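Long-range contacts in SIS domain protein (Listeria monocytogenes str. 4b F2365, PDB 3FXA), which probably acts on phosphosugars, as a putative sugar-phosphate isomerase built around an SIS domain: residues Thr45-Val50 with Pro73-Thr78; Glu93-Leu98 with Thr121-Thr126. All blocks are in the same frame, centred on the assembly; numbering follows the deposited sequence.

In the fold
Both contacts pair neighbouring strands of one parallel five-stranded sheet, the core of the SIS domain. Contact 1 joins strand 48-51 to strand 74-76, one of the two outer strands of the sheet within the chain. Contact 2 joins strand 95-99 to strand 121-126. Their centres lie about 9 Å apart, because strands 48-51 and 95-99 are themselves neighbours. Val49 N lies 2.8 Å from Ile95 O, a probable hydrogen bond across that junction. A salt bridge, Lys47 NZ to Asp94 OD2, joins the residues just before these two strands. Lys47 NZ also bonds Val89 O, and Asp94 OD2 also takes Gln91 N. Contact 1 also lies at a subunit interface, where Val75 packs on Val75 of the second subunit. No other chain touches contact 2.

Contact 1 (Thr45-Val50 with Pro73-Thr78); sequences TGKIVV and PAVFLT
Val49 and Val75 meet through methyl groups set by different torsions. Val49 CG1 is trans to its N (chi1 -177°), placing CG2 beside that N. Val75 CG1 sits between its N and carbonyl carbon (chi1 66°). The two side chains lie side by side, with Val49 CG2 3.8 Å from Val75 CG1. Val49 CG1 meets Leu77, two residues beyond Val75, 3.6 Å from Leu77 CB; these side chains cross at a slant. On the other face, Ile48 CB rests 4.0 Å from Ala74 CB. Val50 and Phe76 follow there, both reaching Ala60 of helix 55-69. This helix connects the two parallel strands in a right-handed beta-alpha-beta unit. Ile48 and Val50 each use both N and O. Ile48 N bonds Pro73 O at 2.8 Å, and Ile48 O accepts from Val75 N. Val50 N bonds Val75 O, and Val50 O receives Leu77 N at 2.8 Å in an almost straight bond (178°). Phe76 CD1 also comes within 3.3 Å of Val50 O. Val49 turns its backbone bonds to Ile95 and Ile97, and Ala74 N goes to Asn68 OD1. Four backbone bonds thus hold the pairing, and Ile48, Val49, Ala74, Val75 and Leu77 add apolar packing.

Contact 2 (Glu93-Leu98 with Thr121-Thr126); sequences EDILIL and TLIGVT
Leu122 CD1 fills the hollow between Leu96 and Leu98 on one face of the sheet. Leu122 CD1 lies 4.0 Å from Leu96 CD2. On its other flank, Leu122 CD1 is 3.7 Å from Leu98 CG. Below it is the backbone, with Leu122 CD1 3.5 Å from Leu96 O. Leu96 and Leu122 share one setting, CG trans to N (chi1 177° and 180°), and run alongside each other. In Leu98 CG sits beside N (-61°), and this side chain turns across Leu122 at about a right angle. Gly124 pairs with Leu98 and adds no bump to this face.

The opposite face carries Ile95, Ile97, Thr121 and Ile123. Ile123 fits between the two isoleucines of the other strand. Ile123 CD1 reaches back to Ile95 CG2 at 3.7 Å, while Ile123 CB faces Ile97 CG1. Ile97 CG2 turns onward to Val125 CG2, also 3.7 Å away. These are neighbouring parallel strands in the alpha/beta sandwich of the SIS domain. Helices 31-43 and 157-177 both cover this isoleucine face. The first packs on Ile95 and Ile123. Phe167 of the second touches Ile97 and Val125.

Five backbone hydrogen bonds hold the strands in register, from Thr121 N to Asp94 O through to Val125 N to Leu98 O. Leu96 and Leu98 each give their N and O to the pairing. Asp94 O also takes a hydrogen bond from a water. That water lies 2.8 Å from Thr121 OG1, so it links Asp94, just before one strand, to Thr121, the first residue of the other.

Contact 1 (Thr45-Val50 with Pro73-Thr78)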
ATOM      1  N   THR A  45      20.839  -4.998 -13.330  1.00 19.24           N
ATOM      2  CA  THR A  45      20.089  -6.047 -14.044  1.00 20.05           C
ATOM      3  C   THR A  45      18.947  -6.647 -13.197  1.00 20.23           C
ATOM      4  O   THR A  45      18.169  -7.478 -13.703  1.00 21.61           O
ATOM      5  CB  THR A  45      21.020  -7.203 -14.501  1.00 19.71           C
ATOM      6  OG1 THR A  45      21.578  -7.875 -13.363  1.00 21.74           O
ATOM      7  CG2 THR A  45      22.131  -6.653 -15.377  1.00 20.49           C
ATOM      8  N   GLY A  46      18.853  -6.246 -11.928  1.00 19.12           N
ATOM      9  CA  GLY A  46      17.771  -6.693 -11.030  1.00 20.04           C
ATOM     10  C   GLY A  46      16.718  -5.604 -10.881  1.00 20.75           C
ATOM     11  O   GLY A  46      16.191  -5.086 -11.874  1.00 23.76           O
ATOM     12  N   LYS A  47      16.420  -5.252  -9.639  1.00 18.22           N
ATOM     13  CA  LYS A  47      15.458  -4.196  -9.326  1.00 16.77           C
ATOM     14  C   LYS A  47      15.933  -3.374  -8.160  1.00 15.77           C
ATOM     15  O   LYS A  47      16.857  -3.750  -7.455  1.00 15.60           O
ATOM     16  CB  LYS A  47      14.085  -4.806  -9.028  1.00 16.29           C
ATOM     17  CG  LYS A  47      14.052  -5.713  -7.810  1.00 20.67           C
ATOM     18  CD  LYS A  47      12.738  -6.428  -7.712  1.00 22.74           C
ATOM     19  CE  LYS A  47      12.752  -7.415  -6.581  1.00 20.80           C
ATOM     20  NZ  LYS A  47      13.818  -8.464  -6.690  1.00 19.22           N
ATOM     21  N   ILE A  48      15.266  -2.234  -7.974  1.00 15.59           N
ATOM     22  CA  ILE A  48      15.572  -1.314  -6.891  0.50 14.80           C
ATOM     23  C   ILE A  48      14.565  -1.557  -5.761  1.00 15.37           C
ATOM     24  O   ILE A  48      13.385  -1.423  -5.964  1.00 18.03           O
ATOM     25  CB  ILE A  48      15.499   0.142  -7.369  0.50 14.14           C
ATOM     26  CG1 ILE A  48      16.438   0.380  -8.573  0.50 12.70           C
ATOM     27  CG2 ILE A  48      15.861   1.090  -6.226  0.50 17.34           C
ATOM     28  CD1 ILE A  48      16.238   1.733  -9.255  0.50 15.12           C
ATOM     29  N   VAL A  49      15.038  -1.880  -4.573  1.00 16.05           N
ATOM     30  CA  VAL A  49      14.144  -2.123  -3.424  1.00 15.74           C
ATOM     31  C   VAL A  49      14.348  -0.914  -2.513  1.00 14.90           C
ATOM     32  O   VAL A  49      15.467  -0.645  -2.110  1.00 15.69           O
ATOM     33  CB  VAL A  49      14.508  -3.442  -2.714  1.00 15.43           C
ATOM     34  CG1 VAL A  49      13.550  -3.705  -1.585  1.00 16.87           C
ATOM     35  CG2 VAL A  49      14.475  -4.606  -3.715  1.00 16.74           C
ATOM     36  N   VAL A  50      13.288  -0.159  -2.203  1.00 14.14           N
ATOM     37  CA  VAL A  50      13.429   1.055  -1.367  1.00 13.84           C
ATOM     38  C   VAL A  50      12.644   0.881  -0.070  1.00 13.66           C
ATOM     39  O   VAL A  50      11.485   0.477  -0.118  1.00 13.72           O
ATOM     40  CB  VAL A  50      13.003   2.345  -2.088  1.00 12.98           C
ATOM     41  CG1 VAL A  50      13.571   3.625  -1.381  1.00 15.84           C
ATOM     42  CG2 VAL A  50      13.464   2.315  -3.538  1.00 16.22           C
ATOM     43  N   PRO A  73      12.882  -1.195 -12.911  1.00 13.82           N
ATOM     44  CA  PRO A  73      11.998  -1.869 -11.945  1.00 13.69           C
ATOM     45  C   PRO A  73      12.357  -1.552 -10.506  1.00 12.91           C
ATOM     46  O   PRO A  73      13.550  -1.579 -10.145  1.00 13.15           O
ATOM     47  CB  PRO A  73      12.224  -3.352 -12.203  1.00 13.53           C
ATOM     48  CG  PRO A  73      12.988  -3.464 -13.417  1.00 14.13           C
ATOM     49  CD  PRO A  73      13.340  -2.142 -13.948  1.00 14.11           C
ATOM     50  N   ALA A  74      11.328  -1.244  -9.724  1.00 13.30           N
ATOM     51  CA  ALA A  74      11.470  -0.842  -8.333  1.00 11.96           C
ATOM     52  C   ALA A  74      10.270  -1.296  -7.523  1.00 12.31           C
ATOM     53  O   ALA A  74       9.171  -1.424  -8.053  1.00 15.14           O
ATOM     54  CB  ALA A  74      11.620   0.638  -8.258  1.00 11.39           C
ATOM     55  N   VAL A  75      10.508  -1.544  -6.244  1.00 14.33           N
ATOM     56  CA  VAL A  75       9.484  -2.015  -5.301  1.00 13.88           C
ATOM     57  C   VAL A  75       9.699  -1.395  -3.936  1.00 15.49           C
ATOM     58  O   VAL A  75      10.854  -1.205  -3.526  1.00 14.34           O
ATOM     59  CB  VAL A  75       9.489  -3.559  -5.178  1.00 16.75           C
ATOM     60  CG1 VAL A  75      10.774  -4.053  -4.553  1.00 18.38           C
ATOM     61  CG2 VAL A  75       8.295  -3.988  -4.321  1.00 18.93           C
ATOM     62  N   PHE A  76       8.601  -1.065  -3.255  1.00 14.60           N
ATOM     63  CA  PHE A  76       8.672  -0.546  -1.892  1.00 15.84           C
ATOM     64  C   PHE A  76       8.760  -1.726  -0.937  1.00 15.58           C
ATOM     65  O   PHE A  76       7.978  -2.677  -1.065  1.00 14.31           O
ATOM     66  CB  PHE A  76       7.473   0.331  -1.521  1.00 14.90           C
ATOM     67  CG  PHE A  76       7.541   0.852  -0.107  1.00 14.41           C
ATOM     68  CD1 PHE A  76       8.501   1.791   0.249  1.00 10.45           C
ATOM     69  CD2 PHE A  76       6.656   0.400   0.861  1.00 15.66           C
ATOM     70  CE1 PHE A  76       8.614   2.267   1.566  1.00 13.50           C
ATOM     71  CE2 PHE A  76       6.734   0.871   2.174  1.00 14.95           C
ATOM     72  CZ  PHE A  76       7.713   1.822   2.525  1.00 16.03           C
ATOM     73  N   LEU A  77       9.703  -1.675  -0.009  1.00 15.45           N
ATOM     74  CA  LEU A  77       9.847  -2.694   1.039  1.00 16.54           C
ATOM     75  C   LEU A  77       9.337  -2.118   2.360  1.00 15.03           C
ATOM     76  O   LEU A  77      10.005  -1.279   2.964  1.00 15.12           O
ATOM     77  CB  LEU A  77      11.304  -3.137   1.129  1.00 16.57           C
ATOM     78  CG  LEU A  77      11.687  -4.184   2.182  1.00 15.88           C
ATOM     79  CD1 LEU A  77      10.887  -5.494   1.987  1.00 16.22           C
ATOM     80  CD2 LEU A  77      13.140  -4.471   2.130  1.00 15.82           C
ATOM     81  N   THR A  78       8.154  -2.570   2.811  1.00 14.66           N
ATOM     82  CA  THR A  78       7.519  -2.098   4.060  1.00 13.69           C
ATOM     83  C   THR A  78       8.287  -2.713   5.245  1.00 13.89           C
ATOM     84  O   THR A  78       8.316  -3.934   5.365  1.00 13.07           O
ATOM     85  CB  THR A  78       5.998  -2.506   4.123  1.00 14.98           C
ATOM     86  OG1 THR A  78       5.334  -2.030   2.948  1.00 14.60           O
ATOM     87  CG2 THR A  78       5.321  -1.954   5.350  1.00 12.24           C
TER

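Contact 2 (Glu93-Leu98 with Thr121-Thr126)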
ATOM      1  N   GLU A  93      21.331  -9.269  -7.179  1.00 17.13           N
ATOM      2  CA  GLU A  93      21.483  -8.327  -8.292  1.00 18.07           C
ATOM      3  C   GLU A  93      20.730  -7.025  -8.052  1.00 16.32           C
ATOM      4  O   GLU A  93      20.710  -6.150  -8.940  1.00 19.34           O
ATOM      5  CB  GLU A  93      20.992  -8.931  -9.635  1.00 19.53           C
ATOM      6  CG  GLU A  93      21.281 -10.442  -9.891  1.00 25.96           C
ATOM      7  CD  GLU A  93      20.292 -11.411  -9.189  1.00 30.23           C
ATOM      8  OE1 GLU A  93      19.069 -11.148  -9.156  1.00 33.86           O
ATOM      9  OE2 GLU A  93      20.756 -12.439  -8.661  1.00 41.66           O
ATOM     10  N   ASP A  94      20.147  -6.864  -6.866  1.00 14.95           N
ATOM     11  CA  ASP A  94      19.338  -5.694  -6.556  1.00 15.34           C
ATOM     12  C   ASP A  94      20.109  -4.587  -5.846  1.00 16.77           C
ATOM     13  O   ASP A  94      21.211  -4.788  -5.326  1.00 16.54           O
ATOM     14  CB  ASP A  94      18.139  -6.082  -5.675  1.00 15.59           C
ATOM     15  CG  ASP A  94      17.146  -7.014  -6.368  1.00 16.73           C
ATOM     16  OD1 ASP A  94      17.191  -7.191  -7.596  1.00 15.88           O
ATOM     17  OD2 ASP A  94      16.292  -7.556  -5.626  1.00 16.15           O
ATOM     18  N   ILE A  95      19.467  -3.424  -5.799  1.00 16.85           N
ATOM     19  CA  ILE A  95      19.967  -2.260  -5.095  1.00 16.48           C
ATOM     20  C   ILE A  95      18.975  -1.947  -3.988  1.00 16.18           C
ATOM     21  O   ILE A  95      17.815  -1.698  -4.300  1.00 18.42           O
ATOM     22  CB  ILE A  95      20.071  -1.035  -6.018  1.00 17.44           C
ATOM     23  CG1 ILE A  95      20.999  -1.326  -7.228  1.00 19.00           C
ATOM     24  CG2 ILE A  95      20.563   0.160  -5.204  1.00 16.00           C
ATOM     25  CD1 ILE A  95      21.126  -0.190  -8.244  1.00 18.79           C
ATOM     26  N   LEU A  96      19.407  -2.032  -2.724  1.00 13.15           N
ATOM     27  CA  LEU A  96      18.576  -1.653  -1.582  1.00 13.40           C
ATOM     28  C   LEU A  96      18.891  -0.196  -1.247  1.00 13.52           C
ATOM     29  O   LEU A  96      20.065   0.155  -1.078  1.00 14.45           O
ATOM     30  CB  LEU A  96      18.823  -2.568  -0.373  1.00 14.99           C
ATOM     31  CG  LEU A  96      18.083  -2.258   0.933  1.00 15.02           C
ATOM     32  CD1 LEU A  96      16.556  -2.394   0.772  1.00 14.23           C
ATOM     33  CD2 LEU A  96      18.586  -3.141   2.079  1.00 17.93           C
ATOM     34  N   ILE A  97      17.853   0.627  -1.201  1.00 14.25           N
ATOM     35  CA  ILE A  97      17.953   2.032  -0.836  1.00 14.45           C
ATOM     36  C   ILE A  97      17.212   2.205   0.484  1.00 14.18           C
ATOM     37  O   ILE A  97      15.992   1.962   0.569  1.00 14.97           O
ATOM     38  CB  ILE A  97      17.384   2.988  -1.910  1.00 13.43           C
ATOM     39  CG1 ILE A  97      18.038   2.722  -3.275  1.00 12.60           C
ATOM     40  CG2 ILE A  97      17.548   4.457  -1.447  1.00 16.02           C
ATOM     41  CD1 ILE A  97      17.636   3.718  -4.405  1.00 15.29           C
ATOM     42  N   LEU A  98      17.957   2.584   1.525  1.00 13.96           N
ATOM     43  CA  LEU A  98      17.376   2.855   2.839  1.00 14.66           C
ATOM     44  C   LEU A  98      17.332   4.368   3.040  1.00 16.43           C
ATOM     45  O   LEU A  98      18.361   5.034   2.935  1.00 17.21           O
ATOM     46  CB  LEU A  98      18.178   2.182   3.937  1.00 14.03           C
ATOM     47  CG  LEU A  98      18.262   0.649   3.841  1.00 17.81           C
ATOM     48  CD1 LEU A  98      19.065   0.106   5.017  1.00 16.06           C
ATOM     49  CD2 LEU A  98      16.884  -0.044   3.787  1.00 16.65           C
ATOM     50  N   THR A 121      23.466  -4.413  -3.334  1.00 16.91           N
ATOM     51  CA  THR A 121      24.095  -3.099  -3.208  1.00 16.99           C
ATOM     52  C   THR A 121      23.269  -2.234  -2.258  1.00 17.16           C
ATOM     53  O   THR A 121      22.082  -2.098  -2.464  1.00 20.35           O
ATOM     54  CB  THR A 121      24.226  -2.380  -4.571  1.00 15.12           C
ATOM     55  OG1 THR A 121      25.088  -3.123  -5.443  1.00 21.76           O
ATOM     56  CG2 THR A 121      24.851  -0.995  -4.361  1.00 18.54           C
ATOM     57  N   LEU A 122      23.887  -1.675  -1.218  1.00 17.72           N
ATOM     58  CA  LEU A 122      23.200  -0.794  -0.263  1.00 17.76           C
ATOM     59  C   LEU A 122      23.515   0.694  -0.538  1.00 17.64           C
ATOM     60  O   LEU A 122      24.686   1.087  -0.562  1.00 16.27           O
ATOM     61  CB  LEU A 122      23.588  -1.150   1.175  1.00 17.32           C
ATOM     62  CG  LEU A 122      22.958  -0.318   2.299  1.00 18.64           C
ATOM     63  CD1 LEU A 122      21.416  -0.293   2.146  1.00 17.86           C
ATOM     64  CD2 LEU A 122      23.392  -0.796   3.663  1.00 15.60           C
ATOM     65  N   ILE A 123      22.470   1.500  -0.748  1.00 15.87           N
ATOM     66  CA  ILE A 123      22.592   2.967  -0.883  1.00 16.14           C
ATOM     67  C   ILE A 123      21.938   3.496   0.389  1.00 15.84           C
ATOM     68  O   ILE A 123      20.792   3.165   0.654  1.00 14.48           O
ATOM     69  CB  ILE A 123      21.894   3.525  -2.138  1.00 16.06           C
ATOM     70  CG1 ILE A 123      22.547   2.973  -3.408  1.00 16.52           C
ATOM     71  CG2 ILE A 123      21.965   5.067  -2.166  1.00 13.71           C
ATOM     72  CD1 ILE A 123      22.016   3.509  -4.709  1.00 19.19           C
ATOM     73  N   GLY A 124      22.683   4.241   1.211  1.00 14.35           N
ATOM     74  CA  GLY A 124      22.148   4.788   2.455  1.00 13.73           C
ATOM     75  C   GLY A 124      21.877   6.271   2.296  1.00 14.28           C
ATOM     76  O   GLY A 124      22.829   7.049   2.143  1.00 13.97           O
ATOM     77  N   VAL A 125      20.604   6.654   2.358  1.00 14.89           N
ATOM     78  CA  VAL A 125      20.168   8.047   2.160  1.00 15.49           C
ATOM     79  C   VAL A 125      19.882   8.671   3.529  1.00 17.22           C
ATOM     80  O   VAL A 125      18.827   8.440   4.124  1.00 17.02           O
ATOM     81  CB  VAL A 125      18.940   8.129   1.237  1.00 14.22           C
ATOM     82  CG1 VAL A 125      18.547   9.580   1.030  1.00 14.06           C
ATOM     83  CG2 VAL A 125      19.213   7.424  -0.097  1.00 16.71           C
ATOM     84  N   THR A 126      20.813   9.494   4.003  1.00 17.87           N
ATOM     85  CA  THR A 126      20.740  10.052   5.344  1.00 17.96           C
ATOM     86  C   THR A 126      21.533  11.354   5.474  1.00 18.28           C
ATOM     87  O   THR A 126      22.389  11.638   4.632  1.00 20.85           O
ATOM     88  CB  THR A 126      21.249   8.991   6.381  1.00 19.31           C
ATOM     89  OG1 THR A 126      21.147   9.515   7.711  1.00 20.33           O
ATOM     90  CG2 THR A 126      22.683   8.517   6.115  1.00 19.84           C
TER
HETATM   91  O   HOH W   1      23.592  -4.978  -6.920  1.00 21.27           O